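Local atomic coordinates of cruciferin (Brassica napus, PDB entry 3KGL), a protein that probably serves as a seed storage protein, a nutrient reservoir whose mature acidic-basic subunits assemble into hexamers. Residues 6-19 with 29-41. Sequence-based numbering, arbitrary orientation.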
loop_
_atom_site.group_PDB
_atom_site.type_symbol
_atom_site.label_atom_id
_atom_site.label_comp_id
_atom_site.label_asym_id
_atom_site.label_seq_id
_atom_site.Cartn_x
_atom_site.Cartn_y
_atom_site.Cartn_z
ATOM N N GLU A 6 -16.343 -5.921 -0.802
ATOM C CA GLU A 6 -16.051 -6.741 0.369
ATOM C C GLU A 6 -16.621 -6.123 1.639
ATOM O O GLU A 6 -16.631 -6.762 2.691
ATOM C CB GLU A 6 -14.527 -6.946 0.507
ATOM C CG GLU A 6 -13.681 -5.882 -0.229
ATOM C CD GLU A 6 -12.207 -5.855 0.183
ATOM O OE1 GLU A 6 -11.334 -5.943 -0.713
ATOM O OE2 GLU A 6 -11.917 -5.731 1.397
ATOM N N CYS A 7 -17.094 -4.880 1.531
ATOM C CA CYS A 7 -17.616 -4.156 2.694
ATOM C C CYS A 7 -19.097 -3.745 2.635
ATOM O O CYS A 7 -19.560 -2.960 3.470
ATOM C CB CYS A 7 -16.731 -2.959 3.013
ATOM S SG CYS A 7 -15.178 -3.467 3.721
ATOM N N GLN A 8 -19.818 -4.268 1.644
ATOM C CA GLN A 8 -21.277 -4.269 1.651
ATOM C C GLN A 8 -21.737 -5.354 2.624
ATOM O O GLN A 8 -22.059 -6.473 2.218
ATOM C CB GLN A 8 -21.825 -4.545 0.248
ATOM C CG GLN A 8 -23.279 -4.128 0.008
ATOM C CD GLN A 8 -23.583 -2.754 0.548
ATOM O OE1 GLN A 8 -23.584 -1.778 -0.195
ATOM N NE2 GLN A 8 -23.825 -2.664 1.857
ATOM N N LEU A 9 -21.731 -5.009 3.912
ATOM C CA LEU A 9 -22.103 -5.908 5.001
ATOM C C LEU A 9 -23.424 -5.463 5.577
ATOM O O LEU A 9 -23.614 -4.274 5.874
ATOM C CB LEU A 9 -21.088 -5.826 6.128
ATOM C CG LEU A 9 -19.906 -6.780 6.161
ATOM C CD1 LEU A 9 -19.439 -7.102 4.769
ATOM C CD2 LEU A 9 -18.834 -6.126 6.986
ATOM N N ASP A 10 -24.329 -6.418 5.765
ATOM C CA ASP A 10 -25.662 -6.101 6.251
ATOM C C ASP A 10 -25.911 -6.727 7.602
ATOM O O ASP A 10 -26.807 -6.317 8.328
ATOM C CB ASP A 10 -26.707 -6.522 5.228
ATOM C CG ASP A 10 -26.847 -5.510 4.093
ATOM O OD1 ASP A 10 -27.271 -4.351 4.355
ATOM O OD2 ASP A 10 -26.524 -5.882 2.941
ATOM N N GLN A 11 -25.077 -7.699 7.946
ATOM C CA GLN A 11 -25.179 -8.367 9.223
ATOM C C GLN A 11 -23.813 -8.862 9.681
ATOM O O GLN A 11 -23.144 -9.596 8.954
ATOM C CB GLN A 11 -26.144 -9.534 9.093
ATOM C CG GLN A 11 -26.772 -9.991 10.390
ATOM C CD GLN A 11 -27.187 -11.445 10.333
ATOM O OE1 GLN A 11 -27.010 -12.113 9.312
ATOM N NE2 GLN A 11 -27.734 -11.948 11.435
ATOM N N LEU A 12 -23.392 -8.442 10.874
ATOM C CA LEU A 12 -22.172 -8.964 11.494
ATOM C C LEU A 12 -22.557 -9.894 12.631
ATOM O O LEU A 12 -23.639 -9.774 13.191
ATOM C CB LEU A 12 -21.287 -7.848 12.060
ATOM C CG LEU A 12 -21.141 -6.479 11.384
ATOM C CD1 LEU A 12 -20.763 -5.407 12.406
ATOM C CD2 LEU A 12 -20.131 -6.517 10.255
ATOM N N ASN A 13 -21.660 -10.807 12.982
ATOM C CA ASN A 13 -21.921 -11.769 14.046
ATOM C C ASN A 13 -20.740 -11.937 14.990
ATOM O O ASN A 13 -19.593 -11.895 14.563
ATOM C CB ASN A 13 -22.276 -13.138 13.453
ATOM C CG ASN A 13 -23.592 -13.132 12.699
ATOM O OD1 ASN A 13 -23.693 -13.682 11.602
ATOM N ND2 ASN A 13 -24.611 -12.513 13.285
ATOM N N ALA A 14 -21.018 -12.132 16.274
ATOM C CA ALA A 14 -19.990 -12.590 17.194
ATOM C C ALA A 14 -19.390 -13.898 16.662
ATOM O O ALA A 14 -20.100 -14.892 16.504
ATOM C CB ALA A 14 -20.580 -12.801 18.557
ATOM N N LEU A 15 -18.085 -13.895 16.392
ATOM C CA LEU A 15 -17.438 -15.012 15.707
ATOM C C LEU A 15 -16.571 -15.869 16.622
ATOM O O LEU A 15 -16.048 -15.399 17.639
ATOM C CB LEU A 15 -16.568 -14.493 14.561
ATOM C CG LEU A 15 -17.228 -13.792 13.375
ATOM C CD1 LEU A 15 -16.204 -12.963 12.611
ATOM C CD2 LEU A 15 -17.881 -14.813 12.476
ATOM N N GLU A 16 -16.401 -17.129 16.240
ATOM C CA GLU A 16 -15.505 -18.015 16.951
ATOM C C GLU A 16 -14.660 -18.809 15.955
ATOM O O GLU A 16 -14.889 -18.740 14.749
ATOM C CB GLU A 16 -16.311 -18.951 17.841
ATOM C CG GLU A 16 -17.247 -18.247 18.797
ATOM C CD GLU A 16 -18.155 -19.205 19.558
ATOM O OE1 GLU A 16 -18.126 -20.427 19.268
ATOM O OE2 GLU A 16 -18.900 -18.728 20.447
ATOM N N PRO A 17 -13.669 -19.567 16.450
ATOM C CA PRO A 17 -12.768 -20.274 15.539
ATOM C C PRO A 17 -13.498 -21.179 14.557
ATOM O O PRO A 17 -14.585 -21.624 14.872
ATOM C CB PRO A 17 -11.890 -21.076 16.496
ATOM C CG PRO A 17 -11.800 -20.227 17.669
ATOM C CD PRO A 17 -13.178 -19.638 17.834
ATOM N N SER A 18 -12.907 -21.433 13.391
ATOM C CA SER A 18 -13.565 -22.230 12.355
ATOM C C SER A 18 -12.804 -23.486 12.003
ATOM O O SER A 18 -13.300 -24.305 11.233
ATOM C CB SER A 18 -13.810 -21.418 11.080
ATOM O OG SER A 18 -14.802 -20.427 11.309
ATOM N N HIS A 19 -11.596 -23.624 12.545
ATOM C CA HIS A 19 -10.786 -24.825 12.348
ATOM C C HIS A 19 -9.950 -24.965 13.601
ATOM O O HIS A 19 -9.562 -23.953 14.193
ATOM C CB HIS A 19 -9.823 -24.704 11.149
ATOM C CG HIS A 19 -10.381 -23.983 9.956
ATOM N ND1 HIS A 19 -10.862 -24.647 8.845
ATOM C CD2 HIS A 19 -10.489 -22.657 9.682
ATOM C CE1 HIS A 19 -11.268 -23.758 7.950
ATOM N NE2 HIS A 19 -11.053 -22.545 8.434
ATOM N N GLU A 29 -6.469 -22.416 17.551
ATOM C CA GLU A 29 -7.808 -22.182 17.052
ATOM C C GLU A 29 -7.820 -20.990 16.131
ATOM O O GLU A 29 -7.534 -19.870 16.541
ATOM C CB GLU A 29 -8.769 -21.985 18.218
ATOM C CG GLU A 29 -8.787 -23.200 19.130
ATOM C CD GLU A 29 -9.820 -23.106 20.207
ATOM O OE1 GLU A 29 -9.857 -22.078 20.917
ATOM O OE2 GLU A 29 -10.591 -24.074 20.349
ATOM N N VAL A 30 -8.144 -21.236 14.873
ATOM C CA VAL A 30 -7.976 -20.208 13.868
ATOM C C VAL A 30 -9.300 -19.791 13.237
ATOM O O VAL A 30 -10.103 -20.643 12.837
ATOM C CB VAL A 30 -6.930 -20.646 12.809
ATOM C CG1 VAL A 30 -6.902 -22.145 12.696
ATOM C CG2 VAL A 30 -7.197 -19.998 11.465
ATOM N N TRP A 31 -9.504 -18.469 13.177
ATOM C CA TRP A 31 -10.702 -17.832 12.625
ATOM C C TRP A 31 -10.706 -17.839 11.111
ATOM O O TRP A 31 -9.660 -17.914 10.476
ATOM C CB TRP A 31 -10.809 -16.393 13.105
ATOM C CG TRP A 31 -11.647 -16.221 14.332
ATOM C CD1 TRP A 31 -12.958 -15.881 14.371
ATOM C CD2 TRP A 31 -11.234 -16.370 15.697
ATOM N NE1 TRP A 31 -13.395 -15.809 15.668
ATOM C CE2 TRP A 31 -12.357 -16.109 16.501
ATOM C CE3 TRP A 31 -10.030 -16.705 16.315
ATOM C CZ2 TRP A 31 -12.315 -16.168 17.881
ATOM C CZ3 TRP A 31 -9.991 -16.766 17.693
ATOM C CH2 TRP A 31 -11.123 -16.495 18.460
ATOM N N ASP A 32 -11.894 -17.737 10.530
ATOM C CA ASP A 32 -12.016 -17.747 9.083
ATOM C C ASP A 32 -11.931 -16.344 8.459
ATOM O O ASP A 32 -12.793 -15.485 8.685
ATOM C CB ASP A 32 -13.319 -18.410 8.675
ATOM C CG ASP A 32 -13.371 -18.702 7.201
ATOM O OD1 ASP A 32 -12.301 -18.667 6.552
ATOM O OD2 ASP A 32 -14.472 -18.970 6.692
ATOM N N HIS A 33 -10.901 -16.118 7.651
ATOM C CA HIS A 33 -10.721 -14.813 7.036
ATOM C C HIS A 33 -11.536 -14.678 5.755
ATOM O O HIS A 33 -11.617 -13.588 5.192
ATOM C CB HIS A 33 -9.239 -14.550 6.769
ATOM C CG HIS A 33 -8.530 -15.712 6.154
ATOM N ND1 HIS A 33 -8.065 -16.776 6.897
ATOM C CD2 HIS A 33 -8.215 -15.982 4.864
ATOM C CE1 HIS A 33 -7.490 -17.651 6.088
ATOM N NE2 HIS A 33 -7.568 -17.196 4.850
ATOM N N HIS A 34 -12.127 -15.785 5.300
ATOM C CA HIS A 34 -13.025 -15.784 4.139
ATOM C C HIS A 34 -14.449 -15.377 4.520
ATOM O O HIS A 34 -15.324 -15.263 3.663
ATOM C CB HIS A 34 -13.090 -17.158 3.473
ATOM C CG HIS A 34 -11.774 -17.662 2.983
ATOM N ND1 HIS A 34 -11.180 -18.795 3.493
ATOM C CD2 HIS A 34 -10.944 -17.201 2.018
ATOM C CE1 HIS A 34 -10.038 -19.009 2.865
ATOM N NE2 HIS A 34 -9.870 -18.056 1.965
ATOM N N ALA A 35 -14.695 -15.205 5.809
ATOM C CA ALA A 35 -15.960 -14.655 6.244
ATOM C C ALA A 35 -16.060 -13.237 5.683
ATOM O O ALA A 35 -15.117 -12.452 5.805
ATOM C CB ALA A 35 -16.035 -14.640 7.766
ATOM N N PRO A 36 -17.197 -12.902 5.051
ATOM C CA PRO A 36 -17.353 -11.545 4.517
ATOM C C PRO A 36 -16.951 -10.500 5.542
ATOM O O PRO A 36 -16.160 -9.628 5.241
ATOM C CB PRO A 36 -18.839 -11.472 4.224
ATOM C CG PRO A 36 -19.169 -12.889 3.827
ATOM C CD PRO A 36 -18.364 -13.748 4.754
ATOM N N GLN A 37 -17.472 -10.614 6.751
ATOM C CA GLN A 37 -17.155 -9.694 7.843
ATOM C C GLN A 37 -15.661 -9.561 8.177
ATOM O O GLN A 37 -15.189 -8.462 8.495
ATOM C CB GLN A 37 -17.951 -10.116 9.075
ATOM C CG GLN A 37 -17.327 -9.816 10.406
ATOM C CD GLN A 37 -18.196 -10.323 11.544
ATOM O OE1 GLN A 37 -17.886 -10.115 12.720
ATOM N NE2 GLN A 37 -19.296 -10.998 11.195
ATOM N N LEU A 38 -14.918 -10.666 8.119
ATOM C CA LEU A 38 -13.481 -10.616 8.399
ATOM C C LEU A 38 -12.673 -10.149 7.195
ATOM O O LEU A 38 -11.656 -9.475 7.354
ATOM C CB LEU A 38 -12.949 -11.958 8.912
ATOM C CG LEU A 38 -12.932 -12.114 10.433
ATOM C CD1 LEU A 38 -12.023 -13.253 10.836
ATOM C CD2 LEU A 38 -12.468 -10.828 11.080
ATOM N N ARG A 39 -13.134 -10.512 6.000
ATOM C CA ARG A 39 -12.474 -10.134 4.751
ATOM C C ARG A 39 -12.431 -8.616 4.567
ATOM O O ARG A 39 -11.404 -8.060 4.183
ATOM C CB ARG A 39 -13.151 -10.828 3.565
ATOM C CG ARG A 39 -12.674 -10.413 2.183
ATOM C CD ARG A 39 -12.985 -11.504 1.151
ATOM N NE ARG A 39 -14.417 -11.775 1.055
ATOM C CZ ARG A 39 -14.947 -12.933 0.663
ATOM N NH1 ARG A 39 -14.161 -13.954 0.329
ATOM N NH2 ARG A 39 -16.270 -13.069 0.617
ATOM N N CYS A 40 -13.540 -7.951 4.863
ATOM C CA CYS A 40 -13.598 -6.494 4.868
ATOM C C CYS A 40 -12.496 -5.873 5.726
ATOM O O CYS A 40 -11.721 -5.051 5.247
ATOM C CB CYS A 40 -14.978 -6.013 5.345
ATOM S SG CYS A 40 -15.170 -4.208 5.625
ATOM N N SER A 41 -12.437 -6.258 6.996
ATOM C CA SER A 41 -11.452 -5.702 7.920
ATOM C C SER A 41 -10.022 -6.002 7.494
ATOM O O SER A 41 -9.077 -5.430 8.021
ATOM C CB SER A 41 -11.701 -6.210 9.341
ATOM O OG SER A 41 -12.582 -5.337 10.032
#
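H19 and V30 pair as antiparallel neighbours at the open end of the hairpin of strands 19-23 and 26-30: V30 N donates a nearly straight hydrogen bond to H19 O (3.1 Å). In return V30 O accepts hydrogen bonds from S18 N at 3.0 Å, the donor standing above the carbonyl plane, and, weakly, from H19 N. With S18 and H19 both facing V30, this is a classic beta bulge. At the other end of the contact, C7 and C40 are joined by a disulfide, SG to SG, with a chi3 of 104°. The SG of C40 lies anti to its backbone N (chi1 172°), which carries it off helix 36-41 to the incoming chain. P17 lays its CD over the six-membered ring of W31 in a CH-pi contact, 3.9 Å from the centroid, while the indole also meets F45 of strand 43-50 edge-to-face. L15 sends CD1 to CG of L38 at 4.0 Å and to CD of Q37 at 3.5 Å; L9 CD2 lies 4.0 Å from CA of Q37 and near CB of C40. Thus an N-terminal segment, irregular up to H19, is fastened at both ends, by covalent bond and by sheet pairing, as it wraps helix 36-41 and enters the N-terminal cupin beta-barrel of an 11S globulin.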